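Local structure of farnesyltransferase, putative (Trypanosoma cruzi, 3WCA) at residues A[129-134]-A[172-177]; A[180-185]-A[274-279]; A[228-233]-A[243-248]; A[42-47]-A[314-319]. The protein probably catalyses the magnesium-dependent condensation of two farnesyl diphosphate molecules and their NAD(P)H-driven reduction to squalene, a step on the way to lanosterol. The protein carries 1 engineered substitution. All blocks are in the same frame, centred on the assembly; numbering follows the deposited sequence.

Interaction 1: A[129-134]-A[172-177]; sequences QDVISG and LTLLYV
Val131 on helix 126-147 and Leu174 on helix 154-179 mark the nearest backbone approach of the two helices here, with the Val131 CA 6.7 Å from the Leu174 CA. Val131 stands between Leu174 and Leu175 and uses both of its methyls. Val131 CG1 is anti to the backbone N (chi1 169°) while CG2 is anti to the carbonyl carbon, so the fork opens across the Leu174 side chain, and CG1 and CG2 each lie 3.8 Å from Leu174 CB. Leu174 is therefore met at the root of its side chain, not at its terminal branches. Leu175 supplies a second, looser contact through one branch: its CD2 comes to 4.1 Å from Val131 CB and equally near CG1. No hydrogen bond joins the two segments, and the contact is made by apolar side chains. Leu175 is buried, whereas Val131 and Leu174 remain partly accessible, which places the contact at the margin of the core. Leu172 and Tyr176 of the same turns line the pocket of the bound farnesyl thiodiphosphate. Helix 51-72 packs alongside, where Val57 meets Leu175 and Phe60 meets Ile132, and helix 274-294 adds Phe279 against Leu172.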
loop_
_atom_site.group_PDB
_atom_site.type_symbol
_atom_site.label_atom_id
_atom_site.label_comp_id
_atom_site.label_asym_id
_atom_site.label_seq_id
_atom_site.Cartn_x
_atom_site.Cartn_y
_atom_site.Cartn_z
ATOM N N GLN A 129 5.205 20.743 -2.743
ATOM C CA GLN A 129 5.832 20.746 -1.428
ATOM C C GLN A 129 4.792 20.666 -0.327
ATOM O O GLN A 129 4.969 19.931 0.631
ATOM C CB GLN A 129 6.659 22.018 -1.213
ATOM C CG GLN A 129 7.799 22.241 -2.200
ATOM C CD GLN A 129 8.548 23.537 -1.922
ATOM O OE1 GLN A 129 7.942 24.547 -1.565
ATOM N NE2 GLN A 129 9.864 23.518 -2.098
ATOM N N ASP A 130 3.706 21.418 -0.475
ATOM C CA ASP A 130 2.648 21.459 0.537
ATOM C C ASP A 130 1.871 20.152 0.689
ATOM O O ASP A 130 1.498 19.767 1.804
ATOM C CB ASP A 130 1.667 22.607 0.241
ATOM C CG ASP A 130 2.315 23.989 0.362
ATOM O OD1 ASP A 130 3.482 24.082 0.812
ATOM O OD2 ASP A 130 1.641 24.983 0.007
ATOM N N VAL A 131 1.609 19.482 -0.428
ATOM C CA VAL A 131 0.889 18.219 -0.384
ATOM C C VAL A 131 1.746 17.228 0.402
ATOM O O VAL A 131 1.276 16.581 1.346
ATOM C CB VAL A 131 0.627 17.697 -1.815
ATOM C CG1 VAL A 131 0.127 16.261 -1.781
ATOM C CG2 VAL A 131 -0.400 18.597 -2.502
ATOM N N ILE A 132 3.017 17.156 0.021
ATOM C CA ILE A 132 3.987 16.262 0.636
ATOM C C ILE A 132 4.181 16.542 2.125
ATOM O O ILE A 132 4.171 15.625 2.951
ATOM C CB ILE A 132 5.350 16.375 -0.095
ATOM C CG1 ILE A 132 5.162 15.992 -1.576
ATOM C CG2 ILE A 132 6.400 15.493 0.591
ATOM C CD1 ILE A 132 6.454 15.972 -2.398
ATOM N N SER A 133 4.357 17.812 2.468
ATOM C CA SER A 133 4.557 18.188 3.861
ATOM C C SER A 133 3.298 17.867 4.653
ATOM O O SER A 133 3.367 17.397 5.794
ATOM C CB SER A 133 4.867 19.687 3.954
ATOM O OG SER A 133 5.344 20.020 5.239
ATOM N N GLY A 134 2.149 18.101 4.025
ATOM C CA GLY A 134 0.874 17.858 4.679
ATOM C C GLY A 134 0.578 16.396 4.956
ATOM O O GLY A 134 0.053 16.050 6.024
ATOM N N LEU A 172 -1.133 11.378 -3.608
ATOM C CA LEU A 172 -0.990 11.190 -5.049
ATOM C C LEU A 172 -2.118 11.902 -5.780
ATOM O O LEU A 172 -1.877 12.626 -6.731
ATOM C CB LEU A 172 -0.998 9.697 -5.423
ATOM C CG LEU A 172 0.240 8.889 -5.017
ATOM C CD1 LEU A 172 0.075 7.428 -5.429
ATOM C CD2 LEU A 172 1.475 9.489 -5.664
ATOM N N THR A 173 -3.351 11.686 -5.334
ATOM C CA THR A 173 -4.499 12.320 -5.962
ATOM C C THR A 173 -4.329 13.850 -5.971
ATOM O O THR A 173 -4.670 14.511 -6.954
ATOM C CB THR A 173 -5.808 11.932 -5.235
ATOM O OG1 THR A 173 -5.982 10.507 -5.281
ATOM C CG2 THR A 173 -7.016 12.596 -5.898
ATOM N N LEU A 174 -3.784 14.411 -4.891
ATOM C CA LEU A 174 -3.574 15.857 -4.827
ATOM C C LEU A 174 -2.395 16.276 -5.711
ATOM O O LEU A 174 -2.352 17.403 -6.197
ATOM C CB LEU A 174 -3.338 16.311 -3.384
ATOM C CG LEU A 174 -4.525 16.190 -2.422
ATOM C CD1 LEU A 174 -4.043 16.489 -1.001
ATOM C CD2 LEU A 174 -5.654 17.141 -2.831
ATOM N N LEU A 175 -1.432 15.383 -5.912
ATOM C CA LEU A 175 -0.317 15.710 -6.784
ATOM C C LEU A 175 -0.796 15.668 -8.238
ATOM O O LEU A 175 -0.318 16.436 -9.060
ATOM C CB LEU A 175 0.850 14.734 -6.607
ATOM C CG LEU A 175 1.714 14.858 -5.361
ATOM C CD1 LEU A 175 2.823 13.826 -5.443
ATOM C CD2 LEU A 175 2.310 16.257 -5.251
ATOM N N TYR A 176 -1.735 14.775 -8.550
ATOM C CA TYR A 176 -2.257 14.669 -9.917
ATOM C C TYR A 176 -3.003 15.945 -10.307
ATOM O O TYR A 176 -2.854 16.454 -11.422
ATOM C CB TYR A 176 -3.239 13.491 -10.076
ATOM C CG TYR A 176 -2.711 12.092 -9.779
ATOM C CD1 TYR A 176 -1.348 11.815 -9.731
ATOM C CD2 TYR A 176 -3.600 11.037 -9.563
ATOM C CE1 TYR A 176 -0.881 10.511 -9.464
ATOM C CE2 TYR A 176 -3.150 9.745 -9.304
ATOM C CZ TYR A 176 -1.800 9.485 -9.253
ATOM O OH TYR A 176 -1.376 8.198 -8.984
ATOM N N VAL A 177 -3.833 16.439 -9.396
ATOM C CA VAL A 177 -4.606 17.650 -9.648
ATOM C C VAL A 177 -3.682 18.861 -9.754
ATOM O O VAL A 177 -3.740 19.629 -10.711
ATOM C CB VAL A 177 -5.625 17.894 -8.522
ATOM C CG1 VAL A 177 -6.331 19.234 -8.727
ATOM C CG2 VAL A 177 -6.640 16.771 -8.509
#

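Interaction 2: A[180-185]-A[274-279]; sequences GLEDVR and PSVFAF
Val276, in the first turn of helix 274-294, faces the loop that follows helix 154-179 and is met there by two neighbouring residues of very different character, Leu181 and Glu182. Leu181 meets one methyl: the leucine side chain passes at a slant and sets its CD1 3.8 Å from Val276 CG2. Glu182 approaches from the opposite direction, nearly head-on. Its chain bends at chi2 (-62°), which swings the carboxylate over to the valine, with Glu182 OE2 3.4 Å from Val276 CB and 3.5 Å from Val276 CG1. The same oxygen, Glu182 OE2, also comes within 3.9 Å of Val276 CG2. The aliphatic part follows behind, Glu182 CG lying 4.0 Å from Val276 CG1.

Both oxygens of the buried carboxylate are bonded just ahead of the helix: OE1 accepts from the backbone N of Arg272 and OE2 from that of Asp273. The backbone of Arg272 and Asp273 thus holds the carboxylate at both oxygens and fixes its rotation. Asp273 OD1 in turn accepts from Val276 N, while Arg272 NE returns a bond to Leu181 O.

Gly180, with its positive phi of 96°, ends helix 154-179 and turns the chain into this contact. The side chain of Val276 is about 7 Å from the bound farnesyl thiodiphosphate. The contact joins the loop after helix 154-179 to the start of helix 274-294, within the all-helical fold shared by squalene and phytoene synthases.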
loop_
_atom_site.group_PDB
_atom_site.type_symbol
_atom_site.label_atom_id
_atom_site.label_comp_id
_atom_site.label_asym_id
_atom_site.label_seq_id
_atom_site.Cartn_x
_atom_site.Cartn_y
_atom_site.Cartn_z
ATOM N N GLY A 180 -2.049 19.382 -13.007
ATOM C CA GLY A 180 -2.861 19.765 -14.144
ATOM C C GLY A 180 -3.231 18.560 -14.998
ATOM O O GLY A 180 -4.205 18.610 -15.762
ATOM N N LEU A 181 -2.465 17.473 -14.861
ATOM C CA LEU A 181 -2.700 16.247 -15.626
ATOM C C LEU A 181 -4.109 15.689 -15.456
ATOM O O LEU A 181 -4.668 15.135 -16.397
ATOM C CB LEU A 181 -1.668 15.171 -15.256
ATOM C CG LEU A 181 -0.222 15.421 -15.703
ATOM C CD1 LEU A 181 0.661 14.249 -15.299
ATOM C CD2 LEU A 181 -0.183 15.617 -17.216
ATOM N N GLU A 182 -4.681 15.815 -14.262
ATOM C CA GLU A 182 -6.044 15.330 -14.033
ATOM C C GLU A 182 -6.918 16.528 -13.667
ATOM O O GLU A 182 -6.414 17.574 -13.260
ATOM C CB GLU A 182 -6.097 14.301 -12.895
ATOM C CG GLU A 182 -5.370 12.976 -13.146
ATOM C CD GLU A 182 -5.921 12.179 -14.309
ATOM O OE1 GLU A 182 -7.141 12.213 -14.550
ATOM O OE2 GLU A 182 -5.129 11.489 -14.981
ATOM N N ASP A 183 -8.231 16.371 -13.798
ATOM C CA ASP A 183 -9.157 17.455 -13.494
ATOM C C ASP A 183 -9.308 17.725 -11.993
ATOM O O ASP A 183 -9.310 16.800 -11.182
ATOM C CB ASP A 183 -10.520 17.144 -14.110
ATOM C CG ASP A 183 -11.533 18.231 -13.849
ATOM O OD1 ASP A 183 -11.258 19.401 -14.206
ATOM O OD2 ASP A 183 -12.599 17.910 -13.288
ATOM N N VAL A 184 -9.449 19.001 -11.638
ATOM C CA VAL A 184 -9.593 19.420 -10.242
ATOM C C VAL A 184 -10.718 18.692 -9.511
ATOM O O VAL A 184 -10.735 18.621 -8.283
ATOM C CB VAL A 184 -9.870 20.942 -10.136
ATOM C CG1 VAL A 184 -9.793 21.385 -8.673
ATOM C CG2 VAL A 184 -8.882 21.721 -10.992
ATOM N N ARG A 185 -11.662 18.152 -10.264
ATOM C CA ARG A 185 -12.785 17.444 -9.659
ATOM C C ARG A 185 -12.319 16.175 -8.928
ATOM O O ARG A 185 -12.978 15.699 -8.004
ATOM C CB ARG A 185 -13.791 17.066 -10.745
ATOM C CG ARG A 185 -15.238 16.959 -10.276
ATOM C CD ARG A 185 -16.061 18.209 -10.634
ATOM N NE ARG A 185 -16.243 19.142 -9.518
ATOM C CZ ARG A 185 -15.343 20.040 -9.123
ATOM N NH1 ARG A 185 -14.181 20.144 -9.750
ATOM N NH2 ARG A 185 -15.605 20.837 -8.094
ATOM N N PRO A 274 -3.012 9.191 -19.511
ATOM C CA PRO A 274 -2.400 7.867 -19.671
ATOM C C PRO A 274 -1.222 7.531 -18.765
ATOM O O PRO A 274 -1.072 6.385 -18.368
ATOM C CB PRO A 274 -2.046 7.815 -21.165
ATOM C CG PRO A 274 -1.963 9.272 -21.579
ATOM C CD PRO A 274 -3.093 9.900 -20.803
ATOM N N SER A 275 -0.378 8.507 -18.448
ATOM C CA SER A 275 0.747 8.242 -17.554
ATOM C C SER A 275 0.216 8.006 -16.145
ATOM O O SER A 275 0.601 7.045 -15.484
ATOM C CB SER A 275 1.728 9.422 -17.520
ATOM O OG SER A 275 2.440 9.532 -18.739
ATOM N N VAL A 276 -0.663 8.902 -15.700
ATOM C CA VAL A 276 -1.256 8.816 -14.376
ATOM C C VAL A 276 -2.033 7.514 -14.286
ATOM O O VAL A 276 -1.959 6.808 -13.286
ATOM C CB VAL A 276 -2.216 10.011 -14.096
ATOM C CG1 VAL A 276 -3.022 9.752 -12.807
ATOM C CG2 VAL A 276 -1.411 11.320 -13.961
ATOM N N PHE A 277 -2.765 7.186 -15.339
ATOM C CA PHE A 277 -3.530 5.956 -15.326
ATOM C C PHE A 277 -2.667 4.697 -15.177
ATOM O O PHE A 277 -2.946 3.855 -14.322
ATOM C CB PHE A 277 -4.387 5.831 -16.578
ATOM C CG PHE A 277 -5.151 4.541 -16.643
ATOM C CD1 PHE A 277 -4.542 3.381 -17.125
ATOM C CD2 PHE A 277 -6.449 4.469 -16.145
ATOM C CE1 PHE A 277 -5.215 2.157 -17.106
ATOM C CE2 PHE A 277 -7.135 3.256 -16.119
ATOM C CZ PHE A 277 -6.514 2.093 -16.601
ATOM N N ALA A 278 -1.626 4.557 -15.994
ATOM C CA ALA A 278 -0.792 3.358 -15.896
ATOM C C ALA A 278 -0.110 3.253 -14.530
ATOM O O ALA A 278 -0.049 2.172 -13.941
ATOM C CB ALA A 278 0.252 3.336 -17.024
ATOM N N PHE A 279 0.403 4.376 -14.028
ATOM C CA PHE A 279 1.069 4.410 -12.727
ATOM C C PHE A 279 0.106 3.990 -11.608
ATOM O O PHE A 279 0.506 3.308 -10.665
ATOM C CB PHE A 279 1.596 5.825 -12.436
ATOM C CG PHE A 279 2.001 6.033 -11.008
ATOM C CD1 PHE A 279 3.232 5.576 -10.537
ATOM C CD2 PHE A 279 1.124 6.643 -10.111
ATOM C CE1 PHE A 279 3.584 5.721 -9.186
ATOM C CE2 PHE A 279 1.462 6.793 -8.766
ATOM C CZ PHE A 279 2.690 6.332 -8.300
#

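Interaction 3: A[228-233]-A[243-248]; sequences EKYTDD and EAKAVE
The Tyr230 ring has the Glu248 backbone over one face, with Glu248 C 4.0 Å above the ring plane and offset toward the rim, while Glu248 OE2 lies in plane at the edge. This is a surface loop folded back on the helix it leads into: the chain leaves the short helix 224-227 and lays its tyrosine on the first turns of helix 243-258, in an all-helical squalene synthase fold. The carboxylate plane stands 78° from that of the ring, and OE2 reaches 3.7 Å from Tyr230 CD1, where the slightly positive ring hydrogens probably suit an anionic oxygen. Glu248 CB, on the same side as Glu248 C and outside the rim, lies 3.6 Å from Tyr230 CE1. Further along the helix, Cys249 and Ala252 also touch the tyrosine.

Lys245 covers the backbone of the tyrosine. Its chain bends at chi2 (-58°) and again at chi4, curling round the carbonyl so that Lys245 CG lies 3.4 Å from Tyr230 O and the ammonium group returns to the same oxygen in a weak hydrogen bond, also 3.4 Å from NZ. Beyond the tyrosine the loop is braced internally: Thr231 OG1 donates to Asp233 O at 3.0 Å, from well above the carbonyl plane.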
loop_
_atom_site.group_PDB
_atom_site.type_symbol
_atom_site.label_atom_id
_atom_site.label_comp_id
_atom_site.label_asym_id
_atom_site.label_seq_id
_atom_site.Cartn_x
_atom_site.Cartn_y
_atom_site.Cartn_z
ATOM N N GLU A 228 -10.176 -13.466 16.116
ATOM C CA GLU A 228 -10.636 -14.103 17.353
ATOM C C GLU A 228 -11.840 -15.027 17.152
ATOM O O GLU A 228 -12.272 -15.716 18.080
ATOM C CB GLU A 228 -10.937 -13.048 18.423
ATOM C CG GLU A 228 -12.238 -12.279 18.262
ATOM C CD GLU A 228 -12.412 -11.248 19.368
ATOM O OE1 GLU A 228 -11.952 -11.510 20.502
ATOM O OE2 GLU A 228 -13.010 -10.182 19.115
ATOM N N LYS A 229 -12.354 -15.051 15.928
ATOM C CA LYS A 229 -13.490 -15.889 15.568
ATOM C C LYS A 229 -13.009 -17.270 15.128
ATOM O O LYS A 229 -13.818 -18.184 14.923
ATOM C CB LYS A 229 -14.267 -15.267 14.405
ATOM C CG LYS A 229 -14.803 -13.862 14.633
ATOM C CD LYS A 229 -15.661 -13.445 13.435
ATOM C CE LYS A 229 -16.378 -12.114 13.663
ATOM N NZ LYS A 229 -15.429 -10.972 13.791
ATOM N N TYR A 230 -11.693 -17.419 14.982
ATOM C CA TYR A 230 -11.114 -18.680 14.532
ATOM C C TYR A 230 -10.019 -19.189 15.461
ATOM O O TYR A 230 -9.639 -20.351 15.402
ATOM C CB TYR A 230 -10.535 -18.501 13.120
ATOM C CG TYR A 230 -11.514 -17.898 12.149
ATOM C CD1 TYR A 230 -12.404 -18.702 11.442
ATOM C CD2 TYR A 230 -11.593 -16.518 11.978
ATOM C CE1 TYR A 230 -13.354 -18.147 10.588
ATOM C CE2 TYR A 230 -12.543 -15.953 11.127
ATOM C CZ TYR A 230 -13.420 -16.774 10.437
ATOM O OH TYR A 230 -14.376 -16.225 9.610
ATOM N N THR A 231 -9.507 -18.324 16.322
ATOM C CA THR A 231 -8.450 -18.748 17.221
ATOM C C THR A 231 -8.290 -17.769 18.370
ATOM O O THR A 231 -8.817 -16.659 18.321
ATOM C CB THR A 231 -7.108 -18.847 16.472
ATOM O OG1 THR A 231 -6.118 -19.408 17.337
ATOM C CG2 THR A 231 -6.646 -17.464 16.022
ATOM N N ASP A 232 -7.570 -18.203 19.402
ATOM C CA ASP A 232 -7.301 -17.379 20.574
ATOM C C ASP A 232 -5.847 -16.940 20.488
ATOM O O ASP A 232 -5.432 -15.988 21.140
ATOM C CB ASP A 232 -7.526 -18.178 21.867
ATOM C CG ASP A 232 -8.993 -18.509 22.112
ATOM O OD1 ASP A 232 -9.802 -17.566 22.263
ATOM O OD2 ASP A 232 -9.339 -19.712 22.159
ATOM N N ASP A 233 -5.076 -17.656 19.677
ATOM C CA ASP A 233 -3.665 -17.349 19.472
ATOM C C ASP A 233 -3.350 -17.331 17.981
ATOM O O ASP A 233 -3.335 -18.368 17.324
ATOM C CB ASP A 233 -2.771 -18.377 20.176
ATOM C CG ASP A 233 -1.295 -18.188 19.844
ATOM O OD1 ASP A 233 -0.902 -17.043 19.542
ATOM O OD2 ASP A 233 -0.528 -19.177 19.888
ATOM N N GLU A 243 -4.655 -25.733 10.482
ATOM C CA GLU A 243 -4.715 -25.352 9.087
ATOM C C GLU A 243 -6.101 -24.919 8.620
ATOM O O GLU A 243 -6.224 -23.981 7.832
ATOM C CB GLU A 243 -4.235 -26.525 8.245
ATOM C CG GLU A 243 -3.799 -26.187 6.860
ATOM C CD GLU A 243 -3.156 -27.383 6.182
ATOM O OE1 GLU A 243 -3.888 -28.340 5.823
ATOM O OE2 GLU A 243 -1.913 -27.371 6.025
ATOM N N ALA A 244 -7.144 -25.595 9.101
ATOM C CA ALA A 244 -8.508 -25.262 8.685
ATOM C C ALA A 244 -8.946 -23.889 9.161
ATOM O O ALA A 244 -9.526 -23.125 8.398
ATOM C CB ALA A 244 -9.495 -26.321 9.177
ATOM N N LYS A 245 -8.679 -23.581 10.425
ATOM C CA LYS A 245 -9.052 -22.286 10.979
ATOM C C LYS A 245 -8.205 -21.170 10.383
ATOM O O LYS A 245 -8.686 -20.063 10.190
ATOM C CB LYS A 245 -8.898 -22.282 12.504
ATOM C CG LYS A 245 -9.998 -23.029 13.262
ATOM C CD LYS A 245 -11.374 -22.450 12.949
ATOM C CE LYS A 245 -12.453 -23.016 13.862
ATOM N NZ LYS A 245 -12.257 -22.588 15.280
ATOM N N ALA A 246 -6.942 -21.455 10.095
ATOM C CA ALA A 246 -6.078 -20.423 9.521
ATOM C C ALA A 246 -6.651 -20.013 8.159
ATOM O O ALA A 246 -6.826 -18.824 7.877
ATOM C CB ALA A 246 -4.641 -20.947 9.375
ATOM N N VAL A 247 -6.974 -21.009 7.339
ATOM C CA VAL A 247 -7.529 -20.759 6.016
ATOM C C VAL A 247 -8.863 -20.023 6.059
ATOM O O VAL A 247 -9.093 -19.138 5.239
ATOM C CB VAL A 247 -7.656 -22.079 5.222
ATOM C CG1 VAL A 247 -8.551 -21.904 4.004
ATOM C CG2 VAL A 247 -6.280 -22.510 4.770
ATOM N N GLU A 248 -9.736 -20.367 7.008
ATOM C CA GLU A 248 -11.029 -19.694 7.117
ATOM C C GLU A 248 -10.834 -18.232 7.508
ATOM O O GLU A 248 -11.583 -17.355 7.079
ATOM C CB GLU A 248 -11.922 -20.385 8.161
ATOM C CG GLU A 248 -12.441 -21.761 7.729
ATOM C CD GLU A 248 -13.385 -22.409 8.746
ATOM O OE1 GLU A 248 -13.895 -23.510 8.439
ATOM O OE2 GLU A 248 -13.615 -21.835 9.837
#

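Interaction 4: A[42-47]-A[314-319]; sequences FAVVIM and RIFHYS
Phe316 of helix 309-318 reaches across to helix 40-45 and touches two consecutive valines, and all contact between the segments is apolar. The backbones stand well apart, with 8.3 Å between the Val45 CA and the Phe316 CA, so the aromatic side chain spans most of the gap. Only its outer end is used: Phe316 CE2 lies 3.5 Å from Val44 CG1, and Phe316 CZ lies 3.5 Å from Val45 CG2. Each methyl comes in obliquely to the ring. Val44 presents the branch anti to its own backbone N (chi1 175°), Val45 the branch anti to its carbonyl carbon, and the Val45 side chain runs at about a right angle to that of the phenylalanine.

No hydrogen bond crosses between the segments. Where helix 309-318 ends, Ser319 OG donates to Ile315 O at 2.9 Å, and Ser319 N reaches the same oxygen at 3.2 Å from the opposite face of its carbonyl plane, so one acceptor is gripped twice by one residue.

On the other segment Phe42, stacked with Tyr61, touches the bound farnesyl thiodiphosphate, and the side chain of Val45 is about 7 Å from that ligand. With no directional bond between the segments, the contact rests on two methyls against the outer ring carbons CE2 and CZ, and Ile282 and Met286 of helix 274-294 also pack on the ring.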
loop_
_atom_site.group_PDB
_atom_site.type_symbol
_atom_site.label_atom_id
_atom_site.label_comp_id
_atom_site.label_asym_id
_atom_site.label_seq_id
_atom_site.Cartn_x
_atom_site.Cartn_y
_atom_site.Cartn_z
ATOM N N PHE A 42 7.968 -0.220 -6.456
ATOM C CA PHE A 42 7.537 1.135 -6.757
ATOM C C PHE A 42 8.446 1.812 -7.780
ATOM O O PHE A 42 7.976 2.538 -8.650
ATOM C CB PHE A 42 7.547 1.961 -5.477
ATOM C CG PHE A 42 6.756 3.228 -5.559
ATOM C CD1 PHE A 42 5.366 3.189 -5.578
ATOM C CD2 PHE A 42 7.398 4.462 -5.587
ATOM C CE1 PHE A 42 4.620 4.361 -5.620
ATOM C CE2 PHE A 42 6.664 5.643 -5.631
ATOM C CZ PHE A 42 5.271 5.596 -5.645
ATOM N N ALA A 43 9.747 1.570 -7.656
ATOM C CA ALA A 43 10.749 2.168 -8.534
ATOM C C ALA A 43 10.583 1.808 -10.007
ATOM O O ALA A 43 11.176 2.443 -10.869
ATOM C CB ALA A 43 12.169 1.802 -8.053
ATOM N N VAL A 44 9.791 0.785 -10.300
ATOM C CA VAL A 44 9.572 0.412 -11.682
ATOM C C VAL A 44 8.328 1.140 -12.146
ATOM O O VAL A 44 8.319 1.797 -13.185
ATOM C CB VAL A 44 9.338 -1.106 -11.850
ATOM C CG1 VAL A 44 9.000 -1.414 -13.300
ATOM C CG2 VAL A 44 10.580 -1.887 -11.433
ATOM N N VAL A 45 7.274 1.022 -11.353
ATOM C CA VAL A 45 6.005 1.637 -11.687
ATOM C C VAL A 45 6.097 3.149 -11.797
ATOM O O VAL A 45 5.460 3.750 -12.657
ATOM C CB VAL A 45 4.938 1.283 -10.638
ATOM C CG1 VAL A 45 3.587 1.787 -11.085
ATOM C CG2 VAL A 45 4.906 -0.224 -10.431
ATOM N N ILE A 46 6.887 3.764 -10.922
ATOM C CA ILE A 46 7.023 5.203 -10.933
ATOM C C ILE A 46 7.558 5.715 -12.277
ATOM O O ILE A 46 7.323 6.862 -12.643
ATOM C CB ILE A 46 7.948 5.676 -9.784
ATOM C CG1 ILE A 46 7.716 7.164 -9.512
ATOM C CG2 ILE A 46 9.415 5.410 -10.135
ATOM C CD1 ILE A 46 8.651 7.744 -8.462
ATOM N N MET A 47 8.250 4.861 -13.021
ATOM C CA MET A 47 8.808 5.272 -14.304
ATOM C C MET A 47 7.748 5.547 -15.364
ATOM O O MET A 47 8.049 6.112 -16.411
ATOM C CB MET A 47 9.804 4.221 -14.806
ATOM C CG MET A 47 11.058 4.107 -13.939
ATOM S SD MET A 47 11.896 5.716 -13.708
ATOM C CE MET A 47 12.717 5.453 -12.118
ATOM N N ARG A 314 3.132 -9.120 -18.129
ATOM C CA ARG A 314 1.888 -8.972 -18.868
ATOM C C ARG A 314 1.043 -7.856 -18.276
ATOM O O ARG A 314 0.447 -7.063 -19.009
ATOM C CB ARG A 314 1.098 -10.278 -18.853
ATOM C CG ARG A 314 -0.128 -10.296 -19.767
ATOM C CD ARG A 314 -0.960 -11.567 -19.552
ATOM N NE ARG A 314 -0.131 -12.764 -19.638
ATOM C CZ ARG A 314 -0.034 -13.692 -18.684
ATOM N NH1 ARG A 314 -0.719 -13.580 -17.546
ATOM N NH2 ARG A 314 0.758 -14.738 -18.869
ATOM N N ILE A 315 0.979 -7.803 -16.948
ATOM C CA ILE A 315 0.195 -6.766 -16.278
ATOM C C ILE A 315 0.784 -5.383 -16.601
ATOM O O ILE A 315 0.058 -4.447 -16.923
ATOM C CB ILE A 315 0.172 -6.994 -14.748
ATOM C CG1 ILE A 315 -0.719 -8.204 -14.433
ATOM C CG2 ILE A 315 -0.288 -5.704 -14.025
ATOM C CD1 ILE A 315 -0.675 -8.683 -12.986
ATOM N N PHE A 316 2.099 -5.263 -16.521
ATOM C CA PHE A 316 2.736 -4.002 -16.841
ATOM C C PHE A 316 2.472 -3.595 -18.291
ATOM O O PHE A 316 2.297 -2.407 -18.599
ATOM C CB PHE A 316 4.242 -4.089 -16.615
ATOM C CG PHE A 316 4.676 -3.625 -15.260
ATOM C CD1 PHE A 316 4.548 -4.454 -14.147
ATOM C CD2 PHE A 316 5.210 -2.351 -15.090
ATOM C CE1 PHE A 316 4.952 -4.022 -12.879
ATOM C CE2 PHE A 316 5.614 -1.909 -13.835
ATOM C CZ PHE A 316 5.485 -2.750 -12.725
ATOM N N HIS A 317 2.413 -4.582 -19.172
ATOM C CA HIS A 317 2.204 -4.305 -20.577
ATOM C C HIS A 317 0.835 -3.791 -20.975
ATOM O O HIS A 317 0.738 -2.836 -21.747
ATOM C CB HIS A 317 2.503 -5.538 -21.429
ATOM C CG HIS A 317 2.288 -5.299 -22.890
ATOM N ND1 HIS A 317 3.193 -4.606 -23.669
ATOM C CD2 HIS A 317 1.220 -5.548 -23.685
ATOM C CE1 HIS A 317 2.688 -4.435 -24.878
ATOM N NE2 HIS A 317 1.491 -4.995 -24.913
ATOM N N TYR A 318 -0.217 -4.417 -20.464
ATOM C CA TYR A 318 -1.574 -4.037 -20.834
ATOM C C TYR A 318 -2.319 -3.009 -19.998
ATOM O O TYR A 318 -3.313 -2.460 -20.467
ATOM C CB TYR A 318 -2.442 -5.291 -20.948
ATOM C CG TYR A 318 -2.117 -6.154 -22.143
ATOM C CD1 TYR A 318 -2.617 -5.845 -23.407
ATOM C CD2 TYR A 318 -1.297 -7.274 -22.014
ATOM C CE1 TYR A 318 -2.307 -6.632 -24.516
ATOM C CE2 TYR A 318 -0.980 -8.067 -23.110
ATOM C CZ TYR A 318 -1.488 -7.742 -24.360
ATOM O OH TYR A 318 -1.175 -8.529 -25.451
ATOM N N SER A 319 -1.868 -2.744 -18.777
ATOM C CA SER A 319 -2.553 -1.772 -17.925
ATOM C C SER A 319 -2.241 -0.328 -18.314
ATOM O O SER A 319 -1.854 0.472 -17.462
ATOM C CB SER A 319 -2.166 -1.977 -16.458
ATOM O OG SER A 319 -2.414 -3.306 -16.046
#

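How the interactions relate
From the N terminus, residues 42-47 open the widest loop, which closes only when 314-319 is reached in interaction 4, joining helix 40-45 to helix 309-318; the other three contacts all fall within it. Interaction 1 comes first, joining helices 126-147 and 154-179, and is complete before interaction 2 begins at Gly180. Interaction 2 closes at the start of helix 274-294, and its span encloses the short surface loop of interaction 3. None cross. Interactions 1 and 2 touch through Tyr176 with Val276 and Phe279, and interactions 2 and 4 through Phe279 with Phe42, giving a continuous region beside the ligand pocket. Interaction 3 stands apart, its centre 36 Å or more from the others.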